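Local structure of DUF3194 domain-containing protein (Thermococcus onnurineus, 3UEB) at residues A[5-16]-A[62-73]. The protein is of unknown function, a small archaeal alpha and beta protein of the UPF0440 family. Numbering follows the deposited sequence.
Sequences SSGKRVIHIGLP and LDLEIEVYLEVP
Lys-8 reaches diagonally across to Glu-67, its chain bent at chi2 (-91°) and chi3 (-70°) to bring NZ 2.9 Å from Glu-67 OE1; in this salt bridge NZ approaches from above the carboxylate plane. On the way, Lys-8 CG meets the Tyr-69 ring edge-on, 3.9 Å from Tyr-69 CD1. Tyr-69 OH donates to Glu-71 OE1 (2.6 Å), while Ser-6 CB lies obliquely against the ring. A leucine in place of Tyr-69 would probably leave Glu-71 OE1 without this donor and open a gap beside Ser-6. Further along the same face, the Glu-65 carboxylate stacks on the His-12 imidazole with planes 23° apart, Glu-65 OE1 lying over one ring face toward its rim. On the other face Ile-11 and Ile-66 run side by side, tightly packed with Ile-11 CG1 3.5 Å from Ile-66 CB. Paired backbone hydrogen bonds join the antiparallel strands from Gly-7/Leu-70 to Ile-13/Leu-64; beyond them Asp-63 OD1 accepts from Leu-15 N (3.0 Å), and Asp-63 OD2 pairs with Arg-58. Strand 63-71 is central in the sheet, flanked by 6-14 and 49-56, and the face bearing Ile-11 and Ile-66 packs on helices 20-41 and 80-104, through Ile-34 and Tyr-92.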
loop_
_atom_site.group_PDB
_atom_site.type_symbol
_atom_site.label_atom_id
_atom_site.label_comp_id
_atom_site.label_asym_id
_atom_site.label_seq_id
_atom_site.Cartn_x
_atom_site.Cartn_y
_atom_site.Cartn_z
ATOM N N SER A 5 9.347 9.388 18.703
ATOM C CA SER A 5 8.377 8.303 18.646
ATOM C C SER A 5 7.906 7.971 17.229
ATOM O O SER A 5 7.155 7.013 17.027
ATOM C CB SER A 5 7.177 8.629 19.539
ATOM O OG SER A 5 7.565 8.675 20.906
ATOM N N SER A 6 8.358 8.747 16.248
ATOM C CA SER A 6 7.958 8.511 14.863
ATOM C C SER A 6 9.010 8.899 13.826
ATOM O O SER A 6 9.907 9.709 14.079
ATOM C CB SER A 6 6.674 9.269 14.546
ATOM O OG SER A 6 6.968 10.631 14.310
ATOM N N GLY A 7 8.873 8.313 12.646
ATOM C CA GLY A 7 9.791 8.587 11.564
ATOM C C GLY A 7 9.032 8.634 10.258
ATOM O O GLY A 7 7.991 7.982 10.092
ATOM N N LYS A 8 9.560 9.417 9.326
ATOM C CA LYS A 8 8.960 9.582 8.016
ATOM C C LYS A 8 10.053 9.370 6.978
ATOM O O LYS A 8 11.216 9.716 7.206
ATOM C CB LYS A 8 8.376 10.985 7.893
ATOM C CG LYS A 8 6.929 11.015 7.439
ATOM C CD LYS A 8 6.798 11.111 5.924
ATOM C CE LYS A 8 7.242 12.481 5.424
ATOM N NZ LYS A 8 6.930 12.683 3.978
ATOM N N ARG A 9 9.677 8.801 5.839
ATOM C CA ARG A 9 10.636 8.545 4.780
ATOM C C ARG A 9 9.943 8.520 3.423
ATOM O O ARG A 9 8.908 7.870 3.260
ATOM C CB ARG A 9 11.328 7.206 5.036
ATOM C CG ARG A 9 12.464 6.902 4.093
ATOM C CD ARG A 9 13.545 7.964 4.182
ATOM N NE ARG A 9 14.778 7.521 3.538
ATOM C CZ ARG A 9 15.568 6.566 4.018
ATOM N NH1 ARG A 9 16.670 6.225 3.360
ATOM N NH2 ARG A 9 15.264 5.963 5.162
ATOM N N VAL A 10 10.513 9.236 2.458
ATOM C CA VAL A 10 9.958 9.279 1.108
ATOM C C VAL A 10 11.031 8.897 0.104
ATOM O O VAL A 10 12.090 9.523 0.055
ATOM C CB VAL A 10 9.451 10.685 0.743
ATOM C CG1 VAL A 10 9.059 10.729 -0.729
ATOM C CG2 VAL A 10 8.270 11.050 1.614
ATOM N N ILE A 11 10.763 7.872 -0.697
ATOM C CA ILE A 11 11.732 7.443 -1.690
ATOM C C ILE A 11 11.150 7.489 -3.100
ATOM O O ILE A 11 9.991 7.128 -3.329
ATOM C CB ILE A 11 12.258 6.019 -1.382
ATOM C CG1 ILE A 11 11.147 4.987 -1.551
ATOM C CG2 ILE A 11 12.791 5.966 0.052
ATOM C CD1 ILE A 11 11.585 3.563 -1.242
ATOM N N HIS A 12 11.965 7.960 -4.037
ATOM C CA HIS A 12 11.574 8.074 -5.435
ATOM C C HIS A 12 12.316 7.027 -6.243
ATOM O O HIS A 12 13.533 6.887 -6.129
ATOM C CB HIS A 12 11.897 9.478 -5.953
ATOM C CG HIS A 12 11.009 10.546 -5.389
ATOM N ND1 HIS A 12 11.168 11.882 -5.690
ATOM C CD2 HIS A 12 9.932 10.470 -4.572
ATOM C CE1 HIS A 12 10.224 12.583 -5.084
ATOM N NE2 HIS A 12 9.461 11.749 -4.400
ATOM N N ILE A 13 11.582 6.289 -7.066
ATOM C CA ILE A 13 12.188 5.233 -7.862
ATOM C C ILE A 13 11.824 5.281 -9.348
ATOM O O ILE A 13 10.648 5.393 -9.716
ATOM C CB ILE A 13 11.794 3.848 -7.304
ATOM C CG1 ILE A 13 12.210 3.738 -5.833
ATOM C CG2 ILE A 13 12.464 2.748 -8.114
ATOM C CD1 ILE A 13 11.829 2.410 -5.170
ATOM N N GLY A 14 12.846 5.202 -10.196
ATOM C CA GLY A 14 12.626 5.191 -11.629
ATOM C C GLY A 14 12.806 3.767 -12.128
ATOM O O GLY A 14 13.791 3.121 -11.778
ATOM N N LEU A 15 11.861 3.272 -12.927
ATOM C CA LEU A 15 11.928 1.904 -13.465
ATOM C C LEU A 15 11.570 1.892 -14.960
ATOM O O LEU A 15 10.573 1.294 -15.374
ATOM C CB LEU A 15 10.967 1.000 -12.684
ATOM C CG LEU A 15 11.235 0.915 -11.173
ATOM C CD1 LEU A 15 10.010 0.378 -10.452
ATOM C CD2 LEU A 15 12.449 0.037 -10.912
ATOM N N PRO A 16 12.406 2.530 -15.790
ATOM C CA PRO A 16 12.249 2.652 -17.245
ATOM C C PRO A 16 12.135 1.382 -18.088
ATOM O O PRO A 16 11.539 1.407 -19.163
ATOM C CB PRO A 16 13.458 3.498 -17.650
ATOM C CG PRO A 16 14.501 3.079 -16.668
ATOM C CD PRO A 16 13.719 3.055 -15.367
ATOM N N LEU A 62 9.231 9.923 -11.367
ATOM C CA LEU A 62 10.248 8.993 -11.828
ATOM C C LEU A 62 9.566 7.681 -12.216
ATOM O O LEU A 62 10.070 6.939 -13.054
ATOM C CB LEU A 62 11.281 8.741 -10.725
ATOM C CG LEU A 62 12.598 9.519 -10.841
ATOM C CD1 LEU A 62 12.328 11.015 -10.840
ATOM C CD2 LEU A 62 13.513 9.135 -9.686
ATOM N N ASP A 63 8.416 7.419 -11.594
ATOM C CA ASP A 63 7.605 6.224 -11.839
ATOM C C ASP A 63 6.910 5.782 -10.569
ATOM O O ASP A 63 5.679 5.740 -10.498
ATOM C CB ASP A 63 8.452 5.046 -12.340
ATOM C CG ASP A 63 8.568 5.009 -13.852
ATOM O OD1 ASP A 63 9.396 4.218 -14.355
ATOM O OD2 ASP A 63 7.831 5.760 -14.528
ATOM N N LEU A 64 7.715 5.442 -9.570
ATOM C CA LEU A 64 7.194 4.971 -8.308
ATOM C C LEU A 64 7.682 5.807 -7.144
ATOM O O LEU A 64 8.843 6.218 -7.091
ATOM C CB LEU A 64 7.597 3.507 -8.102
ATOM C CG LEU A 64 7.249 2.837 -6.768
ATOM C CD1 LEU A 64 5.724 2.755 -6.580
ATOM C CD2 LEU A 64 7.857 1.447 -6.752
ATOM N N GLU A 65 6.774 6.072 -6.217
ATOM C CA GLU A 65 7.108 6.827 -5.030
ATOM C C GLU A 65 6.566 6.035 -3.859
ATOM O O GLU A 65 5.442 5.537 -3.896
ATOM C CB GLU A 65 6.502 8.233 -5.078
ATOM C CG GLU A 65 7.041 9.077 -6.235
ATOM C CD GLU A 65 6.848 10.575 -6.038
ATOM O OE1 GLU A 65 7.313 11.356 -6.899
ATOM O OE2 GLU A 65 6.236 10.977 -5.022
ATOM N N ILE A 66 7.390 5.882 -2.832
ATOM C CA ILE A 66 6.986 5.137 -1.651
ATOM C C ILE A 66 7.144 6.038 -0.448
ATOM O O ILE A 66 8.192 6.647 -0.253
ATOM C CB ILE A 66 7.860 3.895 -1.439
ATOM C CG1 ILE A 66 7.649 2.898 -2.577
ATOM C CG2 ILE A 66 7.550 3.273 -0.091
ATOM C CD1 ILE A 66 6.238 2.346 -2.667
ATOM N N GLU A 67 6.099 6.124 0.357
ATOM C CA GLU A 67 6.153 6.960 1.534
ATOM C C GLU A 67 5.903 6.103 2.762
ATOM O O GLU A 67 4.913 5.373 2.828
ATOM C CB GLU A 67 5.115 8.071 1.424
ATOM C CG GLU A 67 5.233 9.121 2.508
ATOM C CD GLU A 67 4.553 10.421 2.121
ATOM O OE1 GLU A 67 4.506 11.336 2.974
ATOM O OE2 GLU A 67 4.073 10.523 0.963
ATOM N N VAL A 68 6.813 6.188 3.727
ATOM C CA VAL A 68 6.694 5.413 4.954
ATOM C C VAL A 68 6.538 6.319 6.169
ATOM O O VAL A 68 7.242 7.324 6.299
ATOM C CB VAL A 68 7.950 4.531 5.197
ATOM C CG1 VAL A 68 7.668 3.523 6.304
ATOM C CG2 VAL A 68 8.362 3.832 3.921
ATOM N N TYR A 69 5.601 5.973 7.045
ATOM C CA TYR A 69 5.392 6.718 8.274
ATOM C C TYR A 69 5.229 5.667 9.362
ATOM O O TYR A 69 4.424 4.746 9.233
ATOM C CB TYR A 69 4.140 7.601 8.218
ATOM C CG TYR A 69 3.826 8.240 9.559
ATOM C CD1 TYR A 69 4.538 9.351 10.010
ATOM C CD2 TYR A 69 2.868 7.688 10.410
ATOM C CE1 TYR A 69 4.305 9.892 11.273
ATOM C CE2 TYR A 69 2.632 8.222 11.675
ATOM C CZ TYR A 69 3.352 9.321 12.099
ATOM O OH TYR A 69 3.119 9.863 13.344
ATOM N N LEU A 70 6.002 5.801 10.432
ATOM C CA LEU A 70 5.953 4.831 11.517
ATOM C C LEU A 70 5.992 5.527 12.854
ATOM O O LEU A 70 6.785 6.440 13.065
ATOM C CB LEU A 70 7.129 3.853 11.408
ATOM C CG LEU A 70 7.278 2.809 12.521
ATOM C CD1 LEU A 70 5.965 2.038 12.690
ATOM C CD2 LEU A 70 8.414 1.850 12.172
ATOM N N GLU A 71 5.134 5.073 13.758
ATOM C CA GLU A 71 5.045 5.650 15.083
ATOM C C GLU A 71 4.967 4.551 16.138
ATOM O O GLU A 71 4.238 3.571 15.977
ATOM C CB GLU A 71 3.797 6.530 15.156
ATOM C CG GLU A 71 3.780 7.537 16.286
ATOM C CD GLU A 71 2.471 8.293 16.357
ATOM O OE1 GLU A 71 1.942 8.672 15.290
ATOM O OE2 GLU A 71 1.972 8.516 17.479
ATOM N N VAL A 72 5.734 4.707 17.210
ATOM C CA VAL A 72 5.705 3.744 18.305
ATOM C C VAL A 72 5.245 4.512 19.548
ATOM O O VAL A 72 5.277 5.742 19.558
ATOM C CB VAL A 72 7.108 3.123 18.567
ATOM C CG1 VAL A 72 7.612 2.432 17.315
ATOM C CG2 VAL A 72 8.085 4.196 19.015
ATOM N N PRO A 73 4.794 3.804 20.601
ATOM C CA PRO A 73 4.345 4.490 21.824
ATOM C C PRO A 73 5.453 5.387 22.386
ATOM O O PRO A 73 6.639 5.102 22.205
ATOM C CB PRO A 73 4.006 3.337 22.765
ATOM C CG PRO A 73 3.565 2.252 21.814
ATOM C CD PRO A 73 4.601 2.348 20.714
HETATM O O HOH W 1 9.200 6.589 21.826
#